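Local coordinates for 30S ribosomal protein S6 (Thermotoga maritima, PDB 1VMB) that probably binds 16S ribosomal RNA together with protein bS18, as a structural constituent of the small ribosomal subunit, at residues N38-V43 / D56-M61; K45-R50 / T79-R84; N95-R98 / E102-R105. All blocks are in the same frame, centred on the assembly; numbering follows the deposited sequence. Where two conformers were deposited one is given.

Interaction 1: residues N38-V43 / D56-M61; sequences NLVERV and DKVERM
Val40 carries the helix side of this contact, which joins residues 38-43 to Val58 and Arg60 of strand segment 56-61. Just before it in sequence, Leu39 is turned elsewhere, onto Ile27. At Val40 itself CG1 stands anti to the backbone N (chi1 176°), and with this setting both methyls face the strand, CG2 toward Arg60, CG1 toward Arg60 and Val58. CG2 sits over one face of the Arg60 guanidinium, 3.8 Å from Arg60 CD and 3.9 Å from Arg60 NE. CG1 reaches the same Arg60 CD at 4.1 Å and touches Val58 more loosely, with Val58 CG1 4.4 Å from it. Arg60 is bent at both chi2 and chi3, a shape that lays its CD against the valine while its charged end is gripped by salt bridges to Glu37 and Asp77. The case illustrates how an arginine can serve apolar packing and ion pairing at once. Beyond Val40, Glu41 pairs with Lys44, and Val43 turns to Phe25 and Ile81. Helix 33-51 thus lies across one face of the antiparallel sheet: Val40 spans from the outermost strand 54-66 to Thr79 on strand 73-85 and Phe25 on strand 19-27.

Interaction 2: residues K45-R50 / T79-R84; sequences KIIEER and TVIYFR. With EDO (1,2-ethanediol), chain B.
Two first torsions bring Ile47 and Phe83 together. In Ile47, CG1 points anti to the carbonyl carbon, which leaves CG2 to project as a second branch toward the strand. In Phe83, CG lies between the backbone N and the carbonyl carbon (chi1 66°); this carries the ring toward the helix, and chi2 at -86° turns a face to Ile47. Ile47 CG2 settles on that face as a CH-pi contact, 4.0 Å from the centroid of the Phe83 ring and 25° off its normal, displaced toward the rim where Phe83 CG is 3.7 Å away. The other branch runs on to Ile81: Ile47 CD1 meets Ile81 CG2 at 3.8 Å, the two isoleucine side chains running antiparallel past one another, and it also flanks the ring at Phe83 CD1, 4.0 Å off. With an alanine in place of Phe83, Ile47 CG2 would probably lose the aromatic face it rests on and a gap would open beside Tyr21, whose ring meets this one. On the outer side of the helix a 1,2-ethanediol, probably from the crystallisation liquor, hydrogen-bonds through O2 to Glu49 OE1 at 2.8 Å; its bonds to Arg50 are less certain, that residue having two deposited conformers. Ile47 and Phe83 are buried where the helices meet the sheet. Leu93 of helix 91-98 touches both, Ile55 of strand 54-66 adds to Ile47, and Phe25 of strand 19-27 packs on Ile81, so helix 33-51 lies on the sheet beside helix 91-98.

Interaction 3: residues N95-R98 / E102-R105; sequences NFYR and EIIR
Ile103 meets Tyr97 with both branches that part at its CB, and Phe96 with the longer one. From CB, CG2, anti to the backbone N, forms the short arm and approaches Tyr97 CD1 at 4.1 Å. The longer arm begins at CG1, which serves as the link to the tip; with chi2 at 171° it is extended and carries CD1 out to the aromatic pair. There the methyl comes up to the edge of the tyrosine ring, in its plane: Ile103 CD1 is 3.7 Å from Tyr97 CD1 and 3.9 Å from Tyr97 CE1. The same methyl touches Phe96 CE2 at 4.1 Å, with the two side chains crossing at about a right angle. One methyl thus touches two rings that are neighbours in sequence on the helix. The helix-to-strand connection is short, and a water lies 2.8 Å from both Tyr97 O and Ile103 O and links them. Around this point Phe25 backs Ile103, Val43 and Ile46 of helix 33-51 pack on Phe96, and the Tyr97 ring stacks with Trp106. The polar end of the tyrosine is hydrogen-bonded to Ser23 OG. Between the side chains, then, the contact is wholly apolar and depends on shape rather than on charge or bond direction: the tyrosine hydroxyl is satisfied on strand 19-27, leaving the ring edge for the isoleucine, and polar bridging between the two segments is left to the water at their backbones.

How the interactions relate
All three contacts fix helices to one face of a four-stranded antiparallel sheet of order 2-3-1-4, the ferredoxin-like arrangement of S6 proteins. Interactions 1 and 2 share helix 33-51 and have centres about 8 Å apart; their segments alternate along the chain and their strands, 54-66 and 73-85, are neighbours joined by backbone hydrogen bonds. Interaction 3 follows later in sequence, its centre about 14 Å from each of the others, and sets helix 91-98 on the opposite outermost strand, 103-110. The two helices also pack against each other. Together the three contacts extend one continuous core from one edge strand to the other.

Interaction 1: residues N38-V43 / D56-M61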
loop_
_atom_site.group_PDB
_atom_site.type_symbol
_atom_site.label_atom_id
_atom_site.label_comp_id
_atom_site.label_asym_id
_atom_site.label_seq_id
_atom_site.Cartn_x
_atom_site.Cartn_y
_atom_site.Cartn_z
ATOM N N ASN A 38 -7.880 -7.948 -7.980
ATOM C CA ASN A 38 -6.865 -9.011 -7.835
ATOM C C ASN A 38 -5.498 -8.460 -7.449
ATOM O O ASN A 38 -4.816 -9.094 -6.648
ATOM C CB ASN A 38 -6.696 -9.816 -9.119
ATOM C CG ASN A 38 -7.901 -10.598 -9.498
ATOM O OD1 ASN A 38 -8.897 -10.675 -8.748
ATOM N ND2 ASN A 38 -7.874 -11.168 -10.726
ATOM N N LEU A 39 -5.085 -7.325 -8.021
ATOM C CA LEU A 39 -3.775 -6.714 -7.680
ATOM C C LEU A 39 -3.774 -6.328 -6.220
ATOM O O LEU A 39 -2.784 -6.511 -5.477
ATOM C CB LEU A 39 -3.469 -5.494 -8.551
ATOM C CG LEU A 39 -2.773 -5.822 -9.894
ATOM C CD1 LEU A 39 -2.939 -4.635 -10.850
ATOM C CD2 LEU A 39 -1.263 -6.168 -9.635
ATOM N N VAL A 40 -4.884 -5.762 -5.765
ATOM C CA VAL A 40 -5.008 -5.467 -4.325
ATOM C C VAL A 40 -4.766 -6.716 -3.465
ATOM O O VAL A 40 -4.011 -6.650 -2.465
ATOM C CB VAL A 40 -6.345 -4.807 -4.003
ATOM C CG1 VAL A 40 -6.460 -4.623 -2.453
ATOM C CG2 VAL A 40 -6.425 -3.432 -4.698
ATOM N N GLU A 41 -5.384 -7.809 -3.851
ATOM C CA GLU A 41 -5.252 -9.090 -3.134
ATOM C C GLU A 41 -3.797 -9.565 -3.180
ATOM O O GLU A 41 -3.295 -10.095 -2.167
ATOM C CB GLU A 41 -6.241 -10.071 -3.676
ATOM C CG GLU A 41 -7.711 -9.716 -3.425
ATOM C CD GLU A 41 -8.035 -9.520 -1.944
ATOM O OE1 GLU A 41 -7.555 -10.309 -1.097
ATOM O OE2 GLU A 41 -8.754 -8.540 -1.612
ATOM N N ARG A 42 -3.097 -9.321 -4.290
ATOM C CA ARG A 42 -1.708 -9.746 -4.391
ATOM C C ARG A 42 -0.853 -8.930 -3.436
ATOM O O ARG A 42 0.000 -9.483 -2.736
ATOM C CB ARG A 42 -1.178 -9.594 -5.800
ATOM C CG ARG A 42 -1.815 -10.552 -6.740
ATOM C CD ARG A 42 -1.162 -10.435 -8.109
ATOM N NE ARG A 42 -1.719 -11.366 -9.089
ATOM C CZ ARG A 42 -2.628 -10.972 -9.961
ATOM N NH1 ARG A 42 -3.072 -9.689 -9.947
ATOM N NH2 ARG A 42 -3.107 -11.802 -10.843
ATOM N N VAL A 43 -1.107 -7.618 -3.377
ATOM C CA VAL A 43 -0.359 -6.789 -2.416
ATOM C C VAL A 43 -0.577 -7.270 -0.990
ATOM O O VAL A 43 0.395 -7.369 -0.223
ATOM C CB VAL A 43 -0.635 -5.257 -2.620
ATOM C CG1 VAL A 43 0.027 -4.463 -1.551
ATOM C CG2 VAL A 43 -0.152 -4.753 -3.999
ATOM N N ASP A 56 -3.861 -4.218 9.228
ATOM C CA ASP A 56 -4.832 -3.572 10.124
ATOM C C ASP A 56 -6.047 -3.007 9.427
ATOM O O ASP A 56 -7.150 -3.011 9.989
ATOM C CB ASP A 56 -4.149 -2.448 10.886
ATOM C CG ASP A 56 -3.218 -2.974 11.933
ATOM O OD1 ASP A 56 -3.561 -3.997 12.564
ATOM O OD2 ASP A 56 -2.127 -2.436 12.171
ATOM N N LYS A 57 -5.861 -2.551 8.203
ATOM C CA LYS A 57 -6.890 -1.862 7.436
ATOM C C LYS A 57 -6.483 -1.754 5.979
ATOM O O LYS A 57 -5.304 -1.478 5.686
ATOM C CB LYS A 57 -7.068 -0.439 7.975
ATOM C CG LYS A 57 -8.287 0.268 7.451
ATOM C CD LYS A 57 -8.535 1.603 8.057
ATOM C CE LYS A 57 -9.870 2.188 7.574
ATOM N NZ LYS A 57 -9.939 3.673 7.830
ATOM N N VAL A 58 -7.457 -1.964 5.098
ATOM C CA VAL A 58 -7.300 -1.776 3.650
ATOM C C VAL A 58 -8.371 -0.732 3.296
ATOM O O VAL A 58 -9.559 -0.934 3.578
ATOM C CB VAL A 58 -7.498 -3.073 2.897
ATOM C CG1 VAL A 58 -7.447 -2.848 1.412
ATOM C CG2 VAL A 58 -6.423 -4.122 3.306
ATOM N N GLU A 59 -7.938 0.423 2.790
ATOM C CA GLU A 59 -8.863 1.477 2.355
ATOM C C GLU A 59 -8.834 1.511 0.841
ATOM O O GLU A 59 -7.837 1.960 0.253
ATOM C CB GLU A 59 -8.445 2.880 2.868
ATOM C CG GLU A 59 -8.464 3.041 4.379
ATOM C CD GLU A 59 -8.076 4.441 4.893
ATOM O OE1 GLU A 59 -7.296 5.177 4.238
ATOM O OE2 GLU A 59 -8.552 4.779 6.010
ATOM N N ARG A 60 -9.904 1.065 0.217
ATOM C CA ARG A 60 -10.049 1.153 -1.238
ATOM C C ARG A 60 -10.631 2.526 -1.565
ATOM O O ARG A 60 -11.840 2.725 -1.495
ATOM C CB ARG A 60 -10.943 0.046 -1.788
ATOM C CG ARG A 60 -10.260 -1.345 -1.735
ATOM C CD ARG A 60 -9.224 -1.593 -2.807
ATOM N NE ARG A 60 -9.834 -1.654 -4.131
ATOM C CZ ARG A 60 -9.721 -0.721 -5.073
ATOM N NH1 ARG A 60 -9.004 0.387 -4.871
ATOM N NH2 ARG A 60 -10.358 -0.883 -6.239
ATOM N N MET A 61 -9.756 3.469 -1.928
ATOM C CA MET A 61 -10.191 4.844 -2.197
ATOM C C MET A 61 -10.844 5.030 -3.569
ATOM O O MET A 61 -11.633 5.964 -3.776
ATOM C CB MET A 61 -9.019 5.812 -2.029
ATOM C CG MET A 61 -8.429 5.814 -0.653
ATOM S SD MET A 61 -6.945 6.898 -0.652
ATOM C CE MET A 61 -7.035 7.465 1.054
#

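Interaction 2: residues K45-R50 / T79-R84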
loop_
_atom_site.group_PDB
_atom_site.type_symbol
_atom_site.label_atom_id
_atom_site.label_comp_id
_atom_site.label_asym_id
_atom_site.label_seq_id
_atom_site.Cartn_x
_atom_site.Cartn_y
_atom_site.Cartn_z
ATOM N N LYS A 45 -1.288 -10.228 0.059
ATOM C CA LYS A 45 -0.551 -11.471 0.247
ATOM C C LYS A 45 0.966 -11.266 0.337
ATOM O O LYS A 45 1.681 -11.946 1.131
ATOM C CB LYS A 45 -0.886 -12.446 -0.882
ATOM C CG LYS A 45 -2.247 -13.167 -0.693
ATOM C CD LYS A 45 -2.234 -14.044 0.517
ATOM C CE LYS A 45 -3.453 -14.843 0.614
ATOM N NZ LYS A 45 -3.362 -15.895 1.672
ATOM N N ILE A 46 1.490 -10.320 -0.423
ATOM C CA ILE A 46 2.918 -9.973 -0.296
ATOM C C ILE A 46 3.247 -9.463 1.134
ATOM O O ILE A 46 4.244 -9.889 1.748
ATOM C CB ILE A 46 3.349 -8.933 -1.329
ATOM C CG1 ILE A 46 3.278 -9.539 -2.740
ATOM C CG2 ILE A 46 4.727 -8.410 -1.022
ATOM C CD1 ILE A 46 4.292 -10.536 -3.013
ATOM N N ILE A 47 2.426 -8.549 1.635
ATOM C CA ILE A 47 2.580 -8.080 3.017
ATOM C C ILE A 47 2.456 -9.236 4.029
ATOM O O ILE A 47 3.320 -9.368 4.938
ATOM C CB ILE A 47 1.620 -6.905 3.310
ATOM C CG1 ILE A 47 1.982 -5.680 2.460
ATOM C CG2 ILE A 47 1.606 -6.541 4.810
ATOM C CD1 ILE A 47 0.831 -4.681 2.365
ATOM N N GLU A 48 1.435 -10.097 3.923
ATOM C CA GLU A 48 1.242 -11.178 4.857
ATOM C C GLU A 48 2.365 -12.231 4.858
ATOM O O GLU A 48 2.873 -12.610 5.926
ATOM C CB GLU A 48 -0.153 -11.808 4.666
ATOM C CG GLU A 48 -1.283 -10.826 5.002
ATOM C CD GLU A 48 -2.697 -11.246 4.591
ATOM O OE1 GLU A 48 -2.817 -12.006 3.612
ATOM O OE2 GLU A 48 -3.656 -10.815 5.306
ATOM N N GLU A 49 2.703 -12.717 3.667
ATOM C CA GLU A 49 3.545 -13.880 3.457
ATOM C C GLU A 49 5.038 -13.559 3.271
ATOM O O GLU A 49 5.879 -14.412 3.566
ATOM C CB GLU A 49 3.050 -14.652 2.221
ATOM C CG GLU A 49 1.614 -15.133 2.422
ATOM C CD GLU A 49 1.077 -16.039 1.328
ATOM O OE1 GLU A 49 1.677 -16.107 0.223
ATOM O OE2 GLU A 49 0.038 -16.673 1.602
ATOM N N ARG A 50 5.354 -12.361 2.780
ATOM C CA ARG A 50 6.771 -11.997 2.477
ATOM C C ARG A 50 7.348 -10.912 3.439
ATOM O O ARG A 50 8.438 -11.103 4.010
ATOM C CB ARG A 50 6.946 -11.657 1.001
ATOM C CG ARG A 50 6.534 -12.830 0.119
ATOM C CD ARG A 50 7.298 -14.117 0.344
ATOM N NE ARG A 50 6.872 -15.100 -0.668
ATOM C CZ ARG A 50 7.577 -16.141 -1.102
ATOM N NH1 ARG A 50 8.827 -16.392 -0.686
ATOM N NH2 ARG A 50 7.019 -16.917 -2.032
ATOM N N THR A 79 -5.402 2.762 -3.388
ATOM C CA THR A 79 -5.592 1.922 -2.238
ATOM C C THR A 79 -4.532 2.282 -1.222
ATOM O O THR A 79 -3.414 2.541 -1.620
ATOM C CB THR A 79 -5.424 0.465 -2.606
ATOM O OG1 THR A 79 -6.315 0.106 -3.656
ATOM C CG2 THR A 79 -5.789 -0.384 -1.474
ATOM N N VAL A 80 -4.897 2.303 0.074
ATOM C CA VAL A 80 -3.877 2.410 1.146
ATOM C C VAL A 80 -4.022 1.209 2.061
ATOM O O VAL A 80 -5.175 0.856 2.418
ATOM C CB VAL A 80 -4.026 3.649 1.960
ATOM C CG1 VAL A 80 -2.810 3.804 2.888
ATOM C CG2 VAL A 80 -4.148 4.901 1.084
ATOM N N ILE A 81 -2.918 0.587 2.461
ATOM C CA ILE A 81 -2.958 -0.556 3.360
ATOM C C ILE A 81 -2.146 -0.160 4.571
ATOM O O ILE A 81 -1.025 0.303 4.367
ATOM C CB ILE A 81 -2.361 -1.824 2.719
ATOM C CG1 ILE A 81 -3.226 -2.259 1.546
ATOM C CG2 ILE A 81 -2.280 -2.931 3.725
ATOM C CD1 ILE A 81 -2.611 -3.399 0.726
ATOM N N TYR A 82 -2.719 -0.322 5.755
ATOM C CA TYR A 82 -2.057 -0.079 7.016
ATOM C C TYR A 82 -1.685 -1.406 7.598
ATOM O O TYR A 82 -2.547 -2.290 7.708
ATOM C CB TYR A 82 -2.968 0.665 7.971
ATOM C CG TYR A 82 -3.371 2.024 7.412
ATOM C CD1 TYR A 82 -2.598 3.148 7.629
ATOM C CD2 TYR A 82 -4.479 2.142 6.609
ATOM C CE1 TYR A 82 -2.976 4.426 7.080
ATOM C CE2 TYR A 82 -4.890 3.397 6.073
ATOM C CZ TYR A 82 -4.125 4.522 6.307
ATOM O OH TYR A 82 -4.532 5.750 5.752
ATOM N N PHE A 83 -0.412 -1.560 7.941
ATOM C CA PHE A 83 0.062 -2.842 8.475
ATOM C C PHE A 83 1.160 -2.672 9.524
ATOM O O PHE A 83 1.753 -1.615 9.670
ATOM C CB PHE A 83 0.542 -3.777 7.354
ATOM C CG PHE A 83 1.762 -3.290 6.617
ATOM C CD1 PHE A 83 1.623 -2.433 5.557
ATOM C CD2 PHE A 83 3.041 -3.752 6.934
ATOM C CE1 PHE A 83 2.725 -2.019 4.820
ATOM C CE2 PHE A 83 4.157 -3.310 6.188
ATOM C CZ PHE A 83 3.992 -2.440 5.162
ATOM N N ARG A 84 1.461 -3.741 10.233
ATOM C CA ARG A 84 2.530 -3.690 11.266
ATOM C C ARG A 84 3.462 -4.857 11.001
ATOM O O ARG A 84 3.039 -5.950 10.600
ATOM C CB ARG A 84 1.984 -3.696 12.707
ATOM C CG ARG A 84 1.004 -4.697 13.040
ATOM C CD ARG A 84 0.167 -4.401 14.333
ATOM N NE ARG A 84 -0.262 -3.012 14.360
ATOM C CZ ARG A 84 -1.235 -2.543 15.122
ATOM N NH1 ARG A 84 -1.945 -3.364 15.906
ATOM N NH2 ARG A 84 -1.537 -1.253 15.073
HETATM C C1 EDO B . 3.867 -14.249 -3.380
HETATM O O1 EDO B . 4.982 -15.144 -3.518
HETATM C C2 EDO B . 3.235 -14.214 -1.982
HETATM O O2 EDO B . 3.937 -15.011 -1.009
#

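Interaction 3: residues N95-R98 / E102-R105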
loop_
_atom_site.group_PDB
_atom_site.type_symbol
_atom_site.label_atom_id
_atom_site.label_comp_id
_atom_site.label_asym_id
_atom_site.label_seq_id
_atom_site.Cartn_x
_atom_site.Cartn_y
_atom_site.Cartn_z
ATOM N N ASN A 95 9.936 -4.493 -3.729
ATOM C CA ASN A 95 10.301 -5.308 -4.905
ATOM C C ASN A 95 9.102 -5.808 -5.692
ATOM O O ASN A 95 9.157 -5.866 -6.929
ATOM C CB ASN A 95 11.220 -6.441 -4.500
ATOM C CG ASN A 95 12.609 -5.946 -4.161
ATOM O OD1 ASN A 95 12.938 -4.775 -4.376
ATOM N ND2 ASN A 95 13.425 -6.823 -3.633
ATOM N N PHE A 96 7.999 -6.156 -5.039
ATOM C CA PHE A 96 6.737 -6.461 -5.769
ATOM C C PHE A 96 6.314 -5.259 -6.617
ATOM O O PHE A 96 6.022 -5.367 -7.804
ATOM C CB PHE A 96 5.585 -6.839 -4.809
ATOM C CG PHE A 96 4.292 -7.058 -5.530
ATOM C CD1 PHE A 96 4.121 -8.200 -6.196
ATOM C CD2 PHE A 96 3.295 -6.081 -5.531
ATOM C CE1 PHE A 96 2.939 -8.422 -6.905
ATOM C CE2 PHE A 96 2.117 -6.283 -6.285
ATOM C CZ PHE A 96 1.986 -7.467 -6.946
ATOM N N TYR A 97 6.269 -4.096 -5.996
ATOM C CA TYR A 97 5.877 -2.894 -6.762
ATOM C C TYR A 97 6.800 -2.639 -7.961
ATOM O O TYR A 97 6.322 -2.346 -9.080
ATOM C CB TYR A 97 5.892 -1.664 -5.840
ATOM C CG TYR A 97 4.845 -1.578 -4.758
ATOM C CD1 TYR A 97 3.507 -1.883 -4.991
ATOM C CD2 TYR A 97 5.170 -1.057 -3.505
ATOM C CE1 TYR A 97 2.522 -1.766 -4.016
ATOM C CE2 TYR A 97 4.166 -0.906 -2.516
ATOM C CZ TYR A 97 2.871 -1.277 -2.767
ATOM O OH TYR A 97 1.929 -1.086 -1.823
ATOM N N ARG A 98 8.122 -2.784 -7.764
ATOM C CA ARG A 98 9.088 -2.550 -8.806
ATOM C C ARG A 98 8.853 -3.384 -10.070
ATOM O O ARG A 98 9.243 -2.971 -11.164
ATOM C CB ARG A 98 10.478 -2.784 -8.279
ATOM C CG ARG A 98 10.917 -1.717 -7.377
ATOM C CD ARG A 98 12.324 -1.889 -6.871
ATOM N NE ARG A 98 12.612 -0.849 -5.898
ATOM C CZ ARG A 98 13.826 -0.441 -5.569
ATOM N NH1 ARG A 98 14.926 -0.894 -6.177
ATOM N NH2 ARG A 98 13.964 0.478 -4.619
ATOM N N GLU A 102 1.487 -2.221 -13.823
ATOM C CA GLU A 102 0.121 -1.811 -13.635
ATOM C C GLU A 102 -0.025 -0.880 -12.429
ATOM O O GLU A 102 -1.002 -0.133 -12.357
ATOM C CB GLU A 102 -0.737 -3.042 -13.430
ATOM C CG GLU A 102 -0.825 -3.920 -14.668
ATOM C CD GLU A 102 0.310 -4.934 -14.824
ATOM O OE1 GLU A 102 1.222 -5.067 -13.965
ATOM O OE2 GLU A 102 0.284 -5.628 -15.868
ATOM N N ILE A 103 0.868 -1.006 -11.457
ATOM C CA ILE A 103 0.936 -0.053 -10.352
ATOM C C ILE A 103 1.862 1.091 -10.846
ATOM O O ILE A 103 3.111 0.918 -10.963
ATOM C CB ILE A 103 1.448 -0.720 -9.049
ATOM C CG1 ILE A 103 0.369 -1.708 -8.552
ATOM C CG2 ILE A 103 1.822 0.339 -8.027
ATOM C CD1 ILE A 103 0.775 -2.608 -7.421
ATOM N N ILE A 104 1.277 2.285 -11.083
ATOM C CA ILE A 104 1.976 3.436 -11.645
ATOM C C ILE A 104 2.613 4.386 -10.612
ATOM O O ILE A 104 3.477 5.196 -10.940
ATOM C CB ILE A 104 1.063 4.222 -12.638
ATOM C CG1 ILE A 104 -0.226 4.704 -11.963
ATOM C CG2 ILE A 104 0.760 3.324 -13.856
ATOM C CD1 ILE A 104 -1.003 5.650 -12.713
ATOM N N ARG A 105 2.194 4.247 -9.373
ATOM C CA ARG A 105 2.819 5.003 -8.300
ATOM C C ARG A 105 2.611 4.277 -6.989
ATOM O O ARG A 105 1.537 3.701 -6.763
ATOM C CB ARG A 105 2.297 6.438 -8.239
ATOM C CG ARG A 105 2.709 7.084 -6.895
ATOM C CD ARG A 105 3.169 8.439 -6.883
ATOM N NE ARG A 105 3.794 8.650 -5.548
ATOM C CZ ARG A 105 5.079 8.865 -5.365
ATOM N NH1 ARG A 105 5.907 8.859 -6.407
ATOM N NH2 ARG A 105 5.528 9.061 -4.129
HETATM O O HOH W 1 5.612 -0.346 -10.981
#